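Local coordinates for protein pectate lyase II (Xanthomonas campestris pv. campestris, PDB 2QY1) that probably cleaves pectate, the de-esterified form of pectin, by beta-elimination, at residues A[53-58]-A[149-154]; A[57-62]-A[141-146]; A[114-119]-A[134-139]. The protein carries 2 engineered substitutions. All blocks are in the same frame, centred on the assembly; numbering follows the deposited sequence.

Interaction 1. Residues A[53-58]-A[149-154]; sequences KDVCAQ and ASFDGG
The carbonyl oxygen of Val55 is met both by a water molecule and by the ring of Phe151. Water 1 donates to Val55 O at 2.9 Å and, with its other hydrogen, to the carbonyl oxygen of Ser150 at 3.0 Å, and so joins the two backbones where no direct hydrogen bond crosses. The ring carbon CZ of Phe151 approaches Val55 O to 3.6 Å, obliquely to the ring. The apolar part of the contact lies around the same ring. Val55 CG1 sits at the ring edge, in its plane, 3.7 Å from Phe151 CE2, the two side chains crossing at about a right angle. The valine is turned with CG1 anti to the backbone N (chi1 158°), which presents this methyl rather than CG2 to the phenylalanine. On the CE1 side the ring meets the aliphatic start of Gln58, with CB 3.9 Å from Phe151 CE1. Beyond CG the glutamine chain bends at chi2 (-52°) and leads its amide away from the ring, to where NE2 bonds to Leu106 O. Within 53-58 the backbone is folded by an Asx turn: Cys56 N donates to Asp54 OD1 at 3.2 Å, meeting the oxygen from above the carboxylate plane. Ala57 N closes a further bond onto Asp54 O, and Cys56 itself is tied by a disulfide to Cys143. On the other side, Ser150 OG bonds to Cys143 N, so both segments are also linked to the loop that carries that cysteine. The chemistry is therefore divided: the water satisfies two carbonyls that have no donor across the contact, while Phe151 packs between the loops without a hydrogen bond, mostly through carbon.

Interaction 2. Residues A[57-62]-A[141-146]; sequences AQWKLP and TKCSGA
A type II beta turn from Cys143 to Ala146 packs against the indole of Trp59 at the protein surface. The methyl of Ala146 lies over one indole face in a CH-pi contact, its CB 3.5 Å from the centroid of the five-membered ring and only 8° off the ring normal. CG of the sequence neighbour Lys60 lies over the centre of the opposite face, 3.5 Å above the plane, so the ring is sandwiched between a methyl and a methylene. The turn then follows the indole round: Cys143 CB comes to 3.6 Å from Trp59 NE1, the carbonyl oxygen of Ser144 to 3.4 Å from Trp59 CZ2, and Gly145 O to the far carbon CH2, all three obliquely. Cys143 SG makes a longer, oblique sulfur-aromatic contact with the pyrrole ring. Trp59 reaches the turn with CG between its backbone N and carbonyl carbon (chi1 72°), at the crowded position. Its N-H is used in the ring plane: NE1 donates at 3.0 Å to water 2, which in turn donates to Ser144 O at 2.8 Å. Ala146 N bonds back to Cys143 O and closes the turn; Gly145 supplies the positive phi required at its third position. The polar edge of the indole is thus bridged to the turn by water, while its faces are held by carbon, so that the water bridge and the CH-pi packing add non-covalent contact next to the disulfide.

Interaction 3. Residues A[114-119]-A[134-139]; sequences DSISLE and NTVFAS
Ser115 and Val136 make the closest approach, the hydroxyl OG lying 3.4 Å from the methyl CG1 of the valine and Ser115 CB only slightly farther from it. With CG1 anti to the backbone N (chi1 177°), Val136 extends this methyl to the serine, while CG2 is the branch nearer Ile116. The tip of Ile116, CD1, rests 4.0 Å from ND2 of Asn134, the two side chains crossing obliquely, and is 4.4 Å from Val136 CG2. No direct hydrogen bond links the segments; water 3 bridges them, 2.7 Å from Ser115 OG and donating to Phe137 O at 3.2 Å. Strand 116-119 belongs to a different face of the coil from strand 129-137, and these residues face each other across the interior of the right-handed parallel beta-helix of pectate lyases. Farther out, the polar groups have firm partners. Ser115 OG is hydrogen-bonded to Tyr174 OH, which fixes the oxygen beside the valine methyl. The amide of Asn134 is gripped at both ends by backbone, OD1 accepting from Met102 N and ND2 donating to Ile99 O. The backbone N of Asn134 donates to Asn169 OD1, repeating the bond that Asn134 makes to Met102, consistent with the stacked asparagines known from pectate lyases. Ile99 and Ile104 of strand 97-105 also pack on Ile116.

In the fold
Interactions 1 and 2 form one continuous patch, interaction 2 at the surface and interaction 1 partly buried, their centres about 5 Å apart: they share Ala57 and Gln58, and the Cys56 SG–Cys143 SG bond of 2.0 Å joins them. Interaction 3 lies about 12 Å, centre to centre, from interaction 1 and about 17 Å from interaction 2, in the coil interior. The chain of 149-154 leads inward, and Gly154 O is within 2.9 Å of Ile116 N, a probable hydrogen bond, tying 149-154 to strand 116-119. At this junction, in one of the two conformers of Asp114, Asp114 and Asp152 come close, with Asp156 near Asp114, a cluster consistent with the calcium site of related pectate lyases.

Interaction 1. Residues A[53-58]-A[149-154]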
ATOM      1  N   LYS A  53     -12.158  -9.883  20.573  1.00 24.26           N
ATOM      2  CA  LYS A  53     -12.151  -9.323  21.925  1.00 24.55           C
ATOM      3  C   LYS A  53     -10.738  -9.084  22.454  1.00 24.34           C
ATOM      4  O   LYS A  53     -10.546  -8.379  23.452  1.00 24.43           O
ATOM      5  CB  LYS A  53     -12.927 -10.230  22.885  1.00 24.74           C
ATOM      6  CG  LYS A  53     -14.449 -10.101  22.797  1.00 25.89           C
ATOM      7  CD  LYS A  53     -15.037 -10.983  21.701  1.00 26.99           C
ATOM      8  CE  LYS A  53     -16.553 -11.068  21.803  1.00 27.69           C
ATOM      9  NZ  LYS A  53     -17.241  -9.783  21.477  1.00 27.93           N
ATOM     10  N   ASP A  54      -9.757  -9.677  21.777  1.00 23.85           N
ATOM     11  CA  ASP A  54      -8.356  -9.530  22.141  1.00 23.35           C
ATOM     12  C   ASP A  54      -7.528  -9.372  20.872  1.00 22.69           C
ATOM     13  O   ASP A  54      -7.397 -10.308  20.088  1.00 22.50           O
ATOM     14  CB  ASP A  54      -7.887 -10.742  22.954  1.00 23.61           C
ATOM     15  CG  ASP A  54      -6.463 -10.595  23.482  1.00 24.30           C
ATOM     16  OD1 ASP A  54      -5.896  -9.477  23.444  1.00 25.24           O
ATOM     17  OD2 ASP A  54      -5.911 -11.614  23.950  1.00 24.54           O
ATOM     18  N   VAL A  55      -6.990  -8.169  20.681  1.00 22.07           N
ATOM     19  CA  VAL A  55      -6.132  -7.843  19.540  1.00 21.73           C
ATOM     20  C   VAL A  55      -4.928  -8.795  19.464  1.00 20.98           C
ATOM     21  O   VAL A  55      -4.443  -9.122  18.377  1.00 20.87           O
ATOM     22  CB  VAL A  55      -5.680  -6.353  19.610  1.00 21.78           C
ATOM     23  CG1 VAL A  55      -4.418  -6.105  18.808  1.00 22.52           C
ATOM     24  CG2 VAL A  55      -6.804  -5.434  19.131  1.00 22.43           C
ATOM     25  N   CYS A  56      -4.485  -9.261  20.628  1.00 20.23           N
ATOM     26  CA  CYS A  56      -3.300 -10.108  20.734  1.00 19.52           C
ATOM     27  C   CYS A  56      -3.541 -11.602  20.503  1.00 19.37           C
ATOM     28  O   CYS A  56      -2.609 -12.410  20.580  1.00 19.22           O
ATOM     29  CB  CYS A  56      -2.582  -9.836  22.056  1.00 19.44           C
ATOM     30  SG  CYS A  56      -1.780  -8.221  22.024  1.00 18.59           S
ATOM     31  N   ALA A  57      -4.786 -11.958  20.198  1.00 19.13           N
ATOM     32  CA  ALA A  57      -5.127 -13.328  19.812  1.00 19.01           C
ATOM     33  C   ALA A  57      -4.739 -13.611  18.361  1.00 18.90           C
ATOM     34  O   ALA A  57      -4.536 -14.766  17.980  1.00 18.75           O
ATOM     35  CB  ALA A  57      -6.615 -13.586  20.012  1.00 19.09           C
ATOM     36  N   GLN A  58      -4.618 -12.551  17.567  1.00 18.76           N
ATOM     37  CA  GLN A  58      -4.515 -12.676  16.112  1.00 18.80           C
ATOM     38  C   GLN A  58      -3.199 -13.278  15.611  1.00 18.77           C
ATOM     39  O   GLN A  58      -3.216 -14.171  14.759  1.00 18.83           O
ATOM     40  CB  GLN A  58      -4.797 -11.332  15.428  1.00 18.70           C
ATOM     41  CG  GLN A  58      -6.150 -10.703  15.784  1.00 19.06           C
ATOM     42  CD  GLN A  58      -7.309 -11.667  15.597  1.00 19.26           C
ATOM     43  OE1 GLN A  58      -7.601 -12.489  16.473  1.00 19.05           O
ATOM     44  NE2 GLN A  58      -7.980 -11.569  14.455  1.00 19.30           N
ATOM     45  N   ALA A 149       6.185  -8.744  15.363  1.00 23.39           N
ATOM     46  CA  ALA A 149       5.168  -9.099  14.381  1.00 22.33           C
ATOM     47  C   ALA A 149       3.801  -9.465  14.969  1.00 21.76           C
ATOM     48  O   ALA A 149       3.347 -10.602  14.825  1.00 21.24           O
ATOM     49  CB  ALA A 149       5.688 -10.239  13.503  1.00 22.55           C
ATOM     50  N   SER A 150       3.144  -8.502  15.616  1.00 20.94           N
ATOM     51  CA  SER A 150       1.765  -8.701  16.071  1.00 20.57           C
ATOM     52  C   SER A 150       0.824  -8.693  14.868  1.00 20.46           C
ATOM     53  O   SER A 150      -0.216  -9.359  14.870  1.00 20.25           O
ATOM     54  CB  SER A 150       1.355  -7.631  17.087  1.00 20.41           C
ATOM     55  OG  SER A 150       2.156  -7.710  18.254  1.00 20.10           O
ATOM     56  N   PHE A 151       1.203  -7.914  13.856  1.00 20.34           N
ATOM     57  CA  PHE A 151       0.552  -7.894  12.548  1.00 20.73           C
ATOM     58  C   PHE A 151       1.634  -7.739  11.474  1.00 21.42           C
ATOM     59  O   PHE A 151       2.816  -7.652  11.807  1.00 21.29           O
ATOM     60  CB  PHE A 151      -0.490  -6.769  12.481  1.00 20.29           C
ATOM     61  CG  PHE A 151      -1.612  -6.939  13.471  1.00 19.82           C
ATOM     62  CD1 PHE A 151      -2.739  -7.693  13.143  1.00 18.53           C
ATOM     63  CD2 PHE A 151      -1.524  -6.379  14.745  1.00 18.79           C
ATOM     64  CE1 PHE A 151      -3.772  -7.869  14.065  1.00 19.02           C
ATOM     65  CE2 PHE A 151      -2.547  -6.553  15.675  1.00 18.88           C
ATOM     66  CZ  PHE A 151      -3.674  -7.298  15.333  1.00 19.15           C
ATOM     67  N   ASP A 152       1.244  -7.736  10.199  1.00 22.19           N
ATOM     68  CA  ASP A 152       2.217  -7.619   9.101  1.00 23.54           C
ATOM     69  C   ASP A 152       1.939  -6.395   8.223  1.00 23.56           C
ATOM     70  O   ASP A 152       1.462  -5.377   8.716  1.00 23.88           O
ATOM     71  CB  ASP A 152       2.275  -8.917   8.280  1.00 24.04           C
ATOM     72  CG  ASP A 152       3.231  -8.831   7.087  1.00 26.61           C
ATOM     73  OD1 ASP A 152       2.744  -8.876   5.940  1.00 29.40           O
ATOM     74  OD2 ASP A 152       4.462  -8.715   7.285  1.00 28.05           O
ATOM     75  N   GLY A 153       2.230  -6.506   6.928  1.00 23.75           N
ATOM     76  CA  GLY A 153       2.184  -5.375   6.008  1.00 23.69           C
ATOM     77  C   GLY A 153       0.791  -4.950   5.608  1.00 23.56           C
ATOM     78  O   GLY A 153      -0.152  -5.740   5.661  1.00 23.53           O
ATOM     79  N   GLY A 154       0.661  -3.685   5.216  1.00 23.52           N
ATOM     80  CA  GLY A 154      -0.627  -3.138   4.806  1.00 23.34           C
ATOM     81  C   GLY A 154      -0.817  -3.292   3.313  1.00 23.50           C
ATOM     82  O   GLY A 154      -1.616  -4.115   2.860  1.00 23.84           O
TER
HETATM   83  O   HOH W   1      -2.031 -10.114  17.131  1.00 10.72           O

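Interaction 2. Residues A[57-62]-A[141-146]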
ATOM      1  N   ALA A  57      -4.786 -11.958  20.198  1.00 19.13           N
ATOM      2  CA  ALA A  57      -5.127 -13.328  19.812  1.00 19.01           C
ATOM      3  C   ALA A  57      -4.739 -13.611  18.361  1.00 18.90           C
ATOM      4  O   ALA A  57      -4.536 -14.766  17.980  1.00 18.75           O
ATOM      5  CB  ALA A  57      -6.615 -13.586  20.012  1.00 19.09           C
ATOM      6  N   GLN A  58      -4.618 -12.551  17.567  1.00 18.76           N
ATOM      7  CA  GLN A  58      -4.515 -12.676  16.112  1.00 18.80           C
ATOM      8  C   GLN A  58      -3.199 -13.278  15.611  1.00 18.77           C
ATOM      9  O   GLN A  58      -3.216 -14.171  14.759  1.00 18.83           O
ATOM     10  CB  GLN A  58      -4.797 -11.332  15.428  1.00 18.70           C
ATOM     11  CG  GLN A  58      -6.150 -10.703  15.784  1.00 19.06           C
ATOM     12  CD  GLN A  58      -7.309 -11.667  15.597  1.00 19.26           C
ATOM     13  OE1 GLN A  58      -7.601 -12.489  16.473  1.00 19.05           O
ATOM     14  NE2 GLN A  58      -7.980 -11.569  14.455  1.00 19.30           N
ATOM     15  N   TRP A  59      -2.075 -12.812  16.155  1.00 18.65           N
ATOM     16  CA  TRP A  59      -0.752 -13.222  15.667  1.00 18.66           C
ATOM     17  C   TRP A  59      -0.501 -14.719  15.831  1.00 18.97           C
ATOM     18  O   TRP A  59       0.259 -15.320  15.066  1.00 18.74           O
ATOM     19  CB  TRP A  59       0.363 -12.395  16.328  1.00 18.40           C
ATOM     20  CG  TRP A  59       0.635 -12.710  17.778  1.00 18.11           C
ATOM     21  CD1 TRP A  59       0.062 -12.122  18.868  1.00 18.00           C
ATOM     22  CD2 TRP A  59       1.565 -13.676  18.286  1.00 18.11           C
ATOM     23  NE1 TRP A  59       0.568 -12.668  20.026  1.00 17.83           N
ATOM     24  CE2 TRP A  59       1.494 -13.624  19.697  1.00 17.82           C
ATOM     25  CE3 TRP A  59       2.446 -14.588  17.687  1.00 18.35           C
ATOM     26  CZ2 TRP A  59       2.271 -14.446  20.518  1.00 17.98           C
ATOM     27  CZ3 TRP A  59       3.223 -15.406  18.505  1.00 17.91           C
ATOM     28  CH2 TRP A  59       3.127 -15.330  19.906  1.00 18.27           C
ATOM     29  N   LYS A  60      -1.173 -15.299  16.823  1.00 19.19           N
ATOM     30  CA  LYS A  60      -1.056 -16.708  17.185  1.00 20.04           C
ATOM     31  C   LYS A  60      -1.789 -17.629  16.210  1.00 19.73           C
ATOM     32  O   LYS A  60      -1.490 -18.824  16.130  1.00 19.94           O
ATOM     33  CB  LYS A  60      -1.638 -16.921  18.585  1.00 20.04           C
ATOM     34  CG  LYS A  60      -1.169 -15.915  19.633  1.00 21.07           C
ATOM     35  CD  LYS A  60      -1.877 -16.135  20.965  1.00 21.44           C
ATOM     36  CE  LYS A  60      -1.171 -15.410  22.097  1.00 23.30           C
ATOM     37  NZ  LYS A  60       0.098 -16.101  22.461  1.00 25.35           N
ATOM     38  N   LEU A  61      -2.756 -17.069  15.485  1.00 19.44           N
ATOM     39  CA  LEU A  61      -3.621 -17.848  14.601  1.00 19.20           C
ATOM     40  C   LEU A  61      -3.081 -17.877  13.170  1.00 19.23           C
ATOM     41  O   LEU A  61      -2.348 -16.966  12.773  1.00 19.17           O
ATOM     42  CB  LEU A  61      -5.047 -17.280  14.627  1.00 19.10           C
ATOM     43  CG  LEU A  61      -5.756 -17.294  15.987  1.00 18.89           C
ATOM     44  CD1 LEU A  61      -7.010 -16.427  15.956  1.00 18.61           C
ATOM     45  CD2 LEU A  61      -6.090 -18.716  16.416  1.00 19.02           C
ATOM     46  N   PRO A  62      -3.421 -18.930  12.398  1.00 19.21           N
ATOM     47  CA  PRO A  62      -3.032 -18.964  10.984  1.00 19.26           C
ATOM     48  C   PRO A  62      -3.672 -17.849  10.162  1.00 19.30           C
ATOM     49  O   PRO A  62      -4.798 -17.421  10.454  1.00 19.15           O
ATOM     50  CB  PRO A  62      -3.526 -20.335  10.502  1.00 19.31           C
ATOM     51  CG  PRO A  62      -4.543 -20.762  11.491  1.00 19.40           C
ATOM     52  CD  PRO A  62      -4.144 -20.153  12.799  1.00 19.32           C
ATOM     53  N   THR A 141      -0.572  -2.032  19.130  1.00 18.38           N
ATOM     54  CA  THR A 141      -0.175  -2.818  20.295  1.00 18.10           C
ATOM     55  C   THR A 141       0.902  -3.841  19.924  1.00 18.07           C
ATOM     56  O   THR A 141       0.812  -4.513  18.889  1.00 18.14           O
ATOM     57  CB  THR A 141      -1.400  -3.510  20.953  1.00 18.04           C
ATOM     58  OG1 THR A 141      -2.274  -2.514  21.498  1.00 17.60           O
ATOM     59  CG2 THR A 141      -0.974  -4.451  22.072  1.00 17.67           C
ATOM     60  N   LYS A 142       1.929  -3.929  20.764  1.00 17.86           N
ATOM     61  CA  LYS A 142       2.984  -4.916  20.592  1.00 17.87           C
ATOM     62  C   LYS A 142       2.759  -6.068  21.562  1.00 17.57           C
ATOM     63  O   LYS A 142       3.075  -5.983  22.750  1.00 17.17           O
ATOM     64  CB  LYS A 142       4.366  -4.272  20.747  1.00 18.24           C
ATOM     65  CG  LYS A 142       4.756  -3.445  19.532  1.00 19.78           C
ATOM     66  CD  LYS A 142       5.645  -2.266  19.882  1.00 22.78           C
ATOM     67  CE  LYS A 142       5.797  -1.322  18.682  1.00 23.60           C
ATOM     68  NZ  LYS A 142       4.490  -0.786  18.169  1.00 24.75           N
ATOM     69  N   CYS A 143       2.185  -7.142  21.025  1.00 17.20           N
ATOM     70  CA  CYS A 143       1.707  -8.270  21.817  1.00 16.97           C
ATOM     71  C   CYS A 143       2.817  -9.079  22.458  1.00 17.10           C
ATOM     72  O   CYS A 143       3.877  -9.281  21.857  1.00 16.81           O
ATOM     73  CB  CYS A 143       0.835  -9.175  20.947  1.00 16.81           C
ATOM     74  SG  CYS A 143      -0.634  -8.331  20.345  1.00 16.88           S
ATOM     75  N   SER A 144       2.558  -9.539  23.683  1.00 17.11           N
ATOM     76  CA  SER A 144       3.488 -10.378  24.422  1.00 17.65           C
ATOM     77  C   SER A 144       3.873 -11.610  23.605  1.00 18.16           C
ATOM     78  O   SER A 144       3.004 -12.331  23.112  1.00 17.76           O
ATOM     79  CB  SER A 144       2.874 -10.808  25.756  1.00 17.42           C
ATOM     80  OG  SER A 144       3.756 -11.643  26.485  1.00 16.88           O
ATOM     81  N   GLY A 145       5.180 -11.819  23.453  1.00 18.99           N
ATOM     82  CA  GLY A 145       5.718 -12.988  22.758  1.00 19.92           C
ATOM     83  C   GLY A 145       5.700 -12.947  21.239  1.00 20.53           C
ATOM     84  O   GLY A 145       6.238 -13.849  20.593  1.00 20.75           O
ATOM     85  N   ALA A 146       5.099 -11.906  20.661  1.00 21.06           N
ATOM     86  CA  ALA A 146       4.903 -11.824  19.208  1.00 21.66           C
ATOM     87  C   ALA A 146       6.151 -11.380  18.442  1.00 22.18           C
ATOM     88  O   ALA A 146       6.161 -11.384  17.208  1.00 22.21           O
ATOM     89  CB  ALA A 146       3.727 -10.903  18.874  1.00 21.34           C
TER
HETATM   90  O   HOH W   2       0.230 -12.174  22.962  1.00 14.83           O

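Interaction 3. Residues A[114-119]-A[134-139]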
ATOM      1  N   ASP A 114      -0.518 -10.357   6.081  0.50 23.50           N
ATOM      2  CA  ASP A 114      -0.439  -9.331   5.042  0.50 23.57           C
ATOM      3  C   ASP A 114      -1.832  -8.998   4.524  0.50 23.44           C
ATOM      4  O   ASP A 114      -2.619  -9.894   4.215  0.50 23.43           O
ATOM      5  CB  ASP A 114       0.474  -9.773   3.891  0.50 23.66           C
ATOM      6  CG  ASP A 114       1.239  -8.610   3.265  0.50 23.72           C
ATOM      7  OD1 ASP A 114       2.446  -8.783   2.985  0.50 24.08           O
ATOM      8  OD2 ASP A 114       0.646  -7.529   3.054  0.50 23.17           O
ATOM      9  N   SER A 115      -2.127  -7.705   4.447  1.00 23.49           N
ATOM     10  CA  SER A 115      -3.444  -7.216   4.038  1.00 23.30           C
ATOM     11  C   SER A 115      -3.607  -7.262   2.523  1.00 22.83           C
ATOM     12  O   SER A 115      -4.491  -7.941   2.008  1.00 22.45           O
ATOM     13  CB  SER A 115      -3.698  -5.806   4.578  1.00 23.46           C
ATOM     14  OG  SER A 115      -3.776  -5.808   5.993  1.00 24.66           O
ATOM     15  N   ILE A 116      -2.758  -6.525   1.818  1.00 22.43           N
ATOM     16  CA  ILE A 116      -2.733  -6.556   0.359  1.00 22.16           C
ATOM     17  C   ILE A 116      -1.279  -6.720  -0.064  1.00 22.25           C
ATOM     18  O   ILE A 116      -0.450  -5.840   0.180  1.00 22.42           O
ATOM     19  CB  ILE A 116      -3.371  -5.284  -0.260  1.00 22.16           C
ATOM     20  CG1 ILE A 116      -4.855  -5.185   0.128  1.00 21.98           C
ATOM     21  CG2 ILE A 116      -3.196  -5.271  -1.784  1.00 22.00           C
ATOM     22  CD1 ILE A 116      -5.502  -3.827  -0.157  1.00 22.29           C
ATOM     23  N   SER A 117      -0.972  -7.860  -0.673  1.00 21.82           N
ATOM     24  CA  SER A 117       0.402  -8.189  -1.027  1.00 21.91           C
ATOM     25  C   SER A 117       0.534  -8.538  -2.498  1.00 21.74           C
ATOM     26  O   SER A 117      -0.196  -9.387  -3.013  1.00 21.74           O
ATOM     27  CB  SER A 117       0.912  -9.350  -0.169  1.00 22.10           C
ATOM     28  OG  SER A 117       2.202  -9.763  -0.586  1.00 22.73           O
ATOM     29  N   LEU A 118       1.480  -7.879  -3.160  1.00 21.25           N
ATOM     30  CA  LEU A 118       1.794  -8.140  -4.555  1.00 21.00           C
ATOM     31  C   LEU A 118       3.212  -8.686  -4.622  1.00 21.32           C
ATOM     32  O   LEU A 118       4.135  -8.084  -4.076  1.00 21.17           O
ATOM     33  CB  LEU A 118       1.686  -6.846  -5.372  1.00 20.73           C
ATOM     34  CG  LEU A 118       0.494  -5.915  -5.109  1.00 20.32           C
ATOM     35  CD1 LEU A 118       0.624  -4.624  -5.921  1.00 20.42           C
ATOM     36  CD2 LEU A 118      -0.839  -6.606  -5.397  1.00 19.16           C
ATOM     37  N   GLU A 119       3.397  -9.828  -5.277  1.00 21.66           N
ATOM     38  CA  GLU A 119       4.720 -10.457  -5.276  1.00 22.61           C
ATOM     39  C   GLU A 119       5.116 -11.170  -6.559  1.00 22.11           C
ATOM     40  O   GLU A 119       4.393 -12.029  -7.069  1.00 21.84           O
ATOM     41  CB  GLU A 119       4.891 -11.393  -4.068  1.00 22.70           C
ATOM     42  CG  GLU A 119       3.603 -12.025  -3.563  1.00 24.34           C
ATOM     43  CD  GLU A 119       3.760 -12.646  -2.191  1.00 24.54           C
ATOM     44  OE1 GLU A 119       4.693 -13.456  -2.009  1.00 26.84           O
ATOM     45  OE2 GLU A 119       2.943 -12.326  -1.299  1.00 27.56           O
ATOM     46  N   ASN A 134      -9.441   1.380  -0.591  1.00 19.30           N
ATOM     47  CA  ASN A 134      -9.526   0.366   0.448  1.00 19.47           C
ATOM     48  C   ASN A 134      -9.229   0.996   1.802  1.00 19.74           C
ATOM     49  O   ASN A 134      -8.527   2.010   1.886  1.00 19.67           O
ATOM     50  CB  ASN A 134      -8.556  -0.790   0.165  1.00 19.20           C
ATOM     51  CG  ASN A 134      -8.769  -1.412  -1.208  1.00 19.79           C
ATOM     52  OD1 ASN A 134      -9.766  -2.089  -1.445  1.00 19.75           O
ATOM     53  ND2 ASN A 134      -7.826  -1.180  -2.119  1.00 19.56           N
ATOM     54  N   THR A 135      -9.784   0.405   2.857  1.00 20.03           N
ATOM     55  CA  THR A 135      -9.474   0.811   4.229  1.00 20.29           C
ATOM     56  C   THR A 135      -8.782  -0.357   4.923  1.00 20.45           C
ATOM     57  O   THR A 135      -9.314  -1.464   4.966  1.00 20.68           O
ATOM     58  CB  THR A 135     -10.740   1.248   4.993  1.00 20.30           C
ATOM     59  OG1 THR A 135     -11.305   2.392   4.344  1.00 20.26           O
ATOM     60  CG2 THR A 135     -10.424   1.615   6.447  1.00 20.67           C
ATOM     61  N   VAL A 136      -7.583  -0.105   5.444  1.00 20.38           N
ATOM     62  CA  VAL A 136      -6.766  -1.151   6.059  1.00 20.16           C
ATOM     63  C   VAL A 136      -6.382  -0.723   7.475  1.00 20.16           C
ATOM     64  O   VAL A 136      -5.809   0.350   7.664  1.00 20.13           O
ATOM     65  CB  VAL A 136      -5.495  -1.437   5.211  1.00 20.10           C
ATOM     66  CG1 VAL A 136      -4.595  -2.476   5.889  1.00 20.45           C
ATOM     67  CG2 VAL A 136      -5.876  -1.897   3.799  1.00 20.12           C
ATOM     68  N   PHE A 137      -6.706  -1.553   8.466  1.00 20.02           N
ATOM     69  CA  PHE A 137      -6.404  -1.222   9.864  1.00 20.18           C
ATOM     70  C   PHE A 137      -6.060  -2.436  10.726  1.00 20.06           C
ATOM     71  O   PHE A 137      -6.453  -3.561  10.425  1.00 20.08           O
ATOM     72  CB  PHE A 137      -7.550  -0.421  10.499  1.00 20.36           C
ATOM     73  CG  PHE A 137      -8.797  -1.226  10.754  1.00 20.88           C
ATOM     74  CD1 PHE A 137      -9.764  -1.373   9.761  1.00 21.29           C
ATOM     75  CD2 PHE A 137      -9.009  -1.829  11.995  1.00 21.28           C
ATOM     76  CE1 PHE A 137     -10.918  -2.114   9.998  1.00 21.36           C
ATOM     77  CE2 PHE A 137     -10.158  -2.576  12.239  1.00 21.49           C
ATOM     78  CZ  PHE A 137     -11.114  -2.716  11.237  1.00 21.19           C
ATOM     79  N   ALA A 138      -5.320  -2.194  11.800  1.00 19.89           N
ATOM     80  CA  ALA A 138      -4.998  -3.237  12.764  1.00 19.75           C
ATOM     81  C   ALA A 138      -4.903  -2.618  14.152  1.00 19.72           C
ATOM     82  O   ALA A 138      -5.851  -1.984  14.617  1.00 19.85           O
ATOM     83  CB  ALA A 138      -3.698  -3.940  12.384  1.00 19.69           C
ATOM     84  N   SER A 139      -3.749  -2.792  14.791  1.00 19.48           N
ATOM     85  CA  SER A 139      -3.465  -2.201  16.091  1.00 19.39           C
ATOM     86  C   SER A 139      -1.974  -1.917  16.219  1.00 19.36           C
ATOM     87  O   SER A 139      -1.144  -2.620  15.636  1.00 19.26           O
ATOM     88  CB  SER A 139      -3.919  -3.135  17.215  1.00 19.30           C
ATOM     89  OG  SER A 139      -3.465  -2.687  18.482  1.00 19.29           O
TER
HETATM   90  O   HOH W   3      -5.572  -5.423   7.999  1.00 11.50           O